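Local coordinates for protein eukaryotic translation initiation factor 2D (Homo sapiens, PDB 5W2F) that delivers tRNA to the P-site of the eukaryotic ribosome without GTP during translation initiation, the present chain being its C-terminal part, at residues V129-S141 and V156-V168. Numbering follows the deposited sequence.
Sequences VRNLEAYGLDPYS and VNPAPGAKDSLQV
Val-129 and Val-168 form an antiparallel hydrogen-bonded pair, with Val-129 N 2.9 Å from Val-168 O and Val-168 N bonded in return to Val-129 O. The pair joins the neighbouring strands 124-130 and 166-171 in the mixed sheet of the SUI1 domain. Beyond it the chains part, and water fills in: one molecule takes the N-H of Asn-131 and donates to Leu-166 O.

Arg-130 runs out along the hairpin between strands 154-158 and 166-171. Its CG is anti to the backbone N (chi1 174°) and the chain bends at chi3, which brings the guanidinium to the loop. There Arg-130 NH2 donates, nearly in the guanidinium plane, to a lone pair of Pro-160 O at 2.8 Å. Ala-159 CB lies over one face, and a water links NH2 to Gln-167 OE1. Asn-131 OD1 receives Lys-163 NZ at 2.9 Å from above its carbonyl plane, while its ND2 is held by Pro-112 O.

Helix 139-150 packs on the same sheet through its first turn. Pro-139 CB meets Val-168 CG2, and its CG touches Leu-166 CB. Leu-132 CD1 reaches the same methyl, Val-168 CG2, at 3.6 Å. Val-156 CB sits over one face of the Tyr-140 ring in a CH-pi contact, 3.9 Å from the centroid.

Glu-133 turns its carboxylate toward the partner strand 166-171. Its OE2 lies against Leu-166 CD1, and Glu-133 OE1 takes the N-H of Leu-166 N on the syn side, somewhat out of the carboxylate plane, at 2.9 Å, almost straight at 177°.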
loop_
_atom_site.group_PDB
_atom_site.type_symbol
_atom_site.label_atom_id
_atom_site.label_comp_id
_atom_site.label_asym_id
_atom_site.label_seq_id
_atom_site.Cartn_x
_atom_site.Cartn_y
_atom_site.Cartn_z
ATOM N N VAL A 129 9.289 -16.753 4.517
ATOM C CA VAL A 129 8.609 -15.500 4.853
ATOM C C VAL A 129 8.920 -14.443 3.810
ATOM O O VAL A 129 10.084 -14.042 3.663
ATOM C CB VAL A 129 8.996 -14.999 6.254
ATOM C CG1 VAL A 129 8.101 -13.821 6.656
ATOM C CG2 VAL A 129 8.924 -16.136 7.275
ATOM N N ARG A 130 7.877 -14.015 3.087
ATOM C CA ARG A 130 7.969 -13.055 1.994
ATOM C C ARG A 130 7.278 -11.742 2.382
ATOM O O ARG A 130 6.297 -11.750 3.110
ATOM C CB ARG A 130 7.223 -13.671 0.772
ATOM C CG ARG A 130 7.081 -12.779 -0.448
ATOM C CD ARG A 130 6.295 -13.480 -1.536
ATOM N NE ARG A 130 7.053 -14.607 -2.095
ATOM C CZ ARG A 130 7.763 -14.596 -3.216
ATOM N NH1 ARG A 130 7.823 -13.529 -3.988
ATOM N NH2 ARG A 130 8.433 -15.678 -3.563
ATOM N N ASN A 131 7.802 -10.638 1.844
ATOM C CA ASN A 131 7.253 -9.281 1.942
ATOM C C ASN A 131 7.498 -8.569 3.253
ATOM O O ASN A 131 6.825 -7.593 3.570
ATOM C CB ASN A 131 5.771 -9.215 1.544
ATOM C CG ASN A 131 5.573 -9.373 0.078
ATOM O OD1 ASN A 131 6.411 -8.946 -0.736
ATOM N ND2 ASN A 131 4.441 -9.943 -0.286
ATOM N N LEU A 132 8.519 -8.987 3.989
ATOM C CA LEU A 132 8.844 -8.288 5.217
ATOM C C LEU A 132 9.180 -6.829 4.936
ATOM O O LEU A 132 8.800 -5.949 5.711
ATOM C CB LEU A 132 10.010 -8.965 5.935
ATOM C CG LEU A 132 9.672 -10.333 6.538
ATOM C CD1 LEU A 132 10.952 -11.087 6.874
ATOM C CD2 LEU A 132 8.797 -10.187 7.767
ATOM N N GLU A 133 9.888 -6.564 3.838
ATOM C CA GLU A 133 10.328 -5.208 3.539
ATOM C C GLU A 133 9.139 -4.288 3.242
ATOM O O GLU A 133 9.232 -3.090 3.436
ATOM C CB GLU A 133 11.334 -5.211 2.379
ATOM C CG GLU A 133 12.625 -6.011 2.687
ATOM C CD GLU A 133 13.363 -6.629 1.451
ATOM O OE1 GLU A 133 12.798 -7.411 0.642
ATOM O OE2 GLU A 133 14.558 -6.356 1.282
ATOM N N ALA A 134 8.014 -4.844 2.802
ATOM C CA ALA A 134 6.801 -4.049 2.560
ATOM C C ALA A 134 6.264 -3.407 3.827
ATOM O O ALA A 134 5.485 -2.450 3.768
ATOM C CB ALA A 134 5.727 -4.907 1.915
ATOM N N TYR A 135 6.676 -3.943 4.976
ATOM C CA TYR A 135 6.273 -3.444 6.294
ATOM C C TYR A 135 7.431 -2.807 7.044
ATOM O O TYR A 135 7.326 -2.544 8.251
ATOM C CB TYR A 135 5.600 -4.557 7.114
ATOM C CG TYR A 135 4.322 -4.951 6.446
ATOM C CD1 TYR A 135 4.316 -5.816 5.357
ATOM C CD2 TYR A 135 3.103 -4.422 6.860
ATOM C CE1 TYR A 135 3.141 -6.111 4.679
ATOM C CE2 TYR A 135 1.937 -4.735 6.189
ATOM C CZ TYR A 135 1.955 -5.578 5.105
ATOM O OH TYR A 135 0.782 -5.867 4.462
ATOM N N GLY A 136 8.506 -2.480 6.323
ATOM C CA GLY A 136 9.646 -1.837 6.936
ATOM C C GLY A 136 10.515 -2.699 7.809
ATOM O O GLY A 136 11.292 -2.172 8.608
ATOM N N LEU A 137 10.438 -4.012 7.611
ATOM C CA LEU A 137 11.233 -4.948 8.388
ATOM C C LEU A 137 12.416 -5.433 7.547
ATOM O O LEU A 137 12.276 -5.726 6.378
ATOM C CB LEU A 137 10.382 -6.137 8.825
ATOM C CG LEU A 137 9.240 -5.787 9.778
ATOM C CD1 LEU A 137 8.361 -7.001 10.002
ATOM C CD2 LEU A 137 9.755 -5.245 11.108
ATOM N N ASP A 138 13.573 -5.495 8.187
ATOM C CA ASP A 138 14.827 -5.907 7.546
ATOM C C ASP A 138 14.907 -7.424 7.619
ATOM O O ASP A 138 14.997 -7.962 8.706
ATOM C CB ASP A 138 16.024 -5.257 8.260
ATOM C CG ASP A 138 17.370 -5.602 7.634
ATOM O OD1 ASP A 138 17.439 -6.398 6.680
ATOM O OD2 ASP A 138 18.365 -5.025 8.103
ATOM N N PRO A 139 14.902 -8.112 6.466
ATOM C CA PRO A 139 15.011 -9.568 6.516
ATOM C C PRO A 139 16.229 -10.090 7.298
ATOM O O PRO A 139 16.117 -11.119 7.969
ATOM C CB PRO A 139 15.054 -9.967 5.042
ATOM C CG PRO A 139 14.287 -8.895 4.355
ATOM C CD PRO A 139 14.683 -7.647 5.084
ATOM N N TYR A 140 17.371 -9.389 7.236
ATOM C CA TYR A 140 18.548 -9.859 7.981
ATOM C C TYR A 140 18.321 -9.771 9.499
ATOM O O TYR A 140 18.759 -10.641 10.264
ATOM C CB TYR A 140 19.835 -9.147 7.505
ATOM C CG TYR A 140 20.305 -9.688 6.153
ATOM C CD1 TYR A 140 21.041 -10.837 6.092
ATOM C CD2 TYR A 140 19.964 -9.071 4.939
ATOM C CE1 TYR A 140 21.445 -11.378 4.885
ATOM C CE2 TYR A 140 20.377 -9.615 3.710
ATOM C CZ TYR A 140 21.122 -10.770 3.699
ATOM O OH TYR A 140 21.562 -11.367 2.517
ATOM N N SER A 141 17.658 -8.707 9.935
ATOM C CA SER A 141 17.302 -8.559 11.343
ATOM C C SER A 141 16.291 -9.609 11.795
ATOM O O SER A 141 16.456 -10.282 12.820
ATOM C CB SER A 141 16.733 -7.184 11.601
ATOM O OG SER A 141 16.319 -7.076 12.931
ATOM N N VAL A 156 18.766 -15.700 4.466
ATOM C CA VAL A 156 18.088 -14.705 3.648
ATOM C C VAL A 156 18.515 -14.911 2.204
ATOM O O VAL A 156 19.704 -15.002 1.908
ATOM C CB VAL A 156 18.454 -13.292 4.093
ATOM C CG1 VAL A 156 17.828 -12.256 3.172
ATOM C CG2 VAL A 156 18.076 -13.085 5.545
ATOM N N ASN A 157 17.535 -14.960 1.314
ATOM C CA ASN A 157 17.766 -15.228 -0.108
ATOM C C ASN A 157 16.798 -14.395 -0.932
ATOM O O ASN A 157 15.748 -13.950 -0.425
ATOM C CB ASN A 157 17.460 -16.692 -0.469
ATOM C CG ASN A 157 18.267 -17.695 0.321
ATOM O OD1 ASN A 157 17.725 -18.669 0.847
ATOM N ND2 ASN A 157 19.561 -17.480 0.387
ATOM N N PRO A 158 17.094 -14.219 -2.228
ATOM C CA PRO A 158 16.098 -13.577 -3.097
ATOM C C PRO A 158 14.809 -14.389 -3.162
ATOM O O PRO A 158 14.846 -15.618 -3.242
ATOM C CB PRO A 158 16.789 -13.544 -4.463
ATOM C CG PRO A 158 18.236 -13.602 -4.146
ATOM C CD PRO A 158 18.340 -14.502 -2.954
ATOM N N ALA A 159 13.677 -13.700 -3.086
ATOM C CA ALA A 159 12.389 -14.341 -3.193
ATOM C C ALA A 159 12.079 -14.532 -4.668
ATOM O O ALA A 159 12.107 -13.583 -5.418
ATOM C CB ALA A 159 11.325 -13.495 -2.552
ATOM N N PRO A 160 11.792 -15.767 -5.093
ATOM C CA PRO A 160 11.475 -15.965 -6.513
ATOM C C PRO A 160 10.207 -15.232 -6.922
ATOM O O PRO A 160 9.213 -15.223 -6.173
ATOM C CB PRO A 160 11.303 -17.479 -6.644
ATOM C CG PRO A 160 11.096 -17.976 -5.268
ATOM C CD PRO A 160 11.757 -17.021 -4.329
ATOM N N GLY A 161 10.261 -14.574 -8.072
ATOM C CA GLY A 161 9.099 -13.882 -8.596
ATOM C C GLY A 161 9.485 -12.584 -9.235
ATOM O O GLY A 161 10.665 -12.331 -9.478
ATOM N N ALA A 162 8.481 -11.752 -9.485
ATOM C CA ALA A 162 8.665 -10.490 -10.205
ATOM C C ALA A 162 9.353 -9.423 -9.342
ATOM O O ALA A 162 10.241 -8.703 -9.814
ATOM C CB ALA A 162 7.312 -9.992 -10.709
ATOM N N LYS A 163 8.951 -9.318 -8.079
ATOM C CA LYS A 163 9.449 -8.248 -7.202
ATOM C C LYS A 163 10.877 -8.519 -6.744
ATOM O O LYS A 163 11.201 -9.645 -6.356
ATOM C CB LYS A 163 8.560 -8.113 -5.972
ATOM C CG LYS A 163 8.800 -6.860 -5.139
ATOM C CD LYS A 163 8.088 -6.939 -3.792
ATOM C CE LYS A 163 6.604 -7.193 -3.939
ATOM N NZ LYS A 163 5.900 -6.859 -2.689
ATOM N N ASP A 164 11.702 -7.476 -6.737
ATOM C CA ASP A 164 13.069 -7.575 -6.224
ATOM C C ASP A 164 13.057 -7.443 -4.706
ATOM O O ASP A 164 13.270 -6.365 -4.142
ATOM C CB ASP A 164 13.957 -6.509 -6.861
ATOM C CG ASP A 164 15.434 -6.667 -6.504
ATOM O OD1 ASP A 164 15.837 -7.743 -6.024
ATOM O OD2 ASP A 164 16.203 -5.704 -6.718
ATOM N N SER A 165 12.811 -8.570 -4.059
ATOM C CA SER A 165 12.652 -8.642 -2.629
ATOM C C SER A 165 13.396 -9.863 -2.084
ATOM O O SER A 165 13.758 -10.789 -2.815
ATOM C CB SER A 165 11.158 -8.717 -2.261
ATOM O OG SER A 165 10.611 -10.025 -2.493
ATOM N N LEU A 166 13.635 -9.820 -0.792
ATOM C CA LEU A 166 14.308 -10.884 -0.075
ATOM C C LEU A 166 13.303 -11.609 0.791
ATOM O O LEU A 166 12.334 -11.014 1.279
ATOM C CB LEU A 166 15.373 -10.300 0.830
ATOM C CG LEU A 166 16.489 -9.531 0.113
ATOM C CD1 LEU A 166 17.352 -8.870 1.165
ATOM C CD2 LEU A 166 17.277 -10.456 -0.776
ATOM N N GLN A 167 13.561 -12.885 0.990
ATOM C CA GLN A 167 12.762 -13.695 1.898
ATOM C C GLN A 167 13.662 -14.313 2.967
ATOM O O GLN A 167 14.879 -14.476 2.779
ATOM C CB GLN A 167 12.016 -14.798 1.145
ATOM C CG GLN A 167 12.915 -15.791 0.434
ATOM C CD GLN A 167 12.103 -16.776 -0.358
ATOM O OE1 GLN A 167 10.973 -16.489 -0.744
ATOM N NE2 GLN A 167 12.681 -17.897 -0.652
ATOM N N VAL A 168 13.060 -14.624 4.105
ATOM C CA VAL A 168 13.717 -15.339 5.173
ATOM C C VAL A 168 13.264 -16.788 5.132
ATOM O O VAL A 168 12.075 -17.064 5.041
ATOM C CB VAL A 168 13.386 -14.723 6.534
ATOM C CG1 VAL A 168 13.991 -15.515 7.681
ATOM C CG2 VAL A 168 13.820 -13.266 6.573
HETATM O O HOH W 1 10.557 -11.164 3.531
HETATM O O HOH W 2 9.134 -18.074 -1.843
HETATM O O HOH W 3 9.860 -11.865 -5.709
HETATM O O HOH W 4 9.951 -10.933 0.001
HETATM O O HOH W 5 10.537 -8.277 1.577
HETATM O O HOH W 6 11.823 -5.504 -1.560
#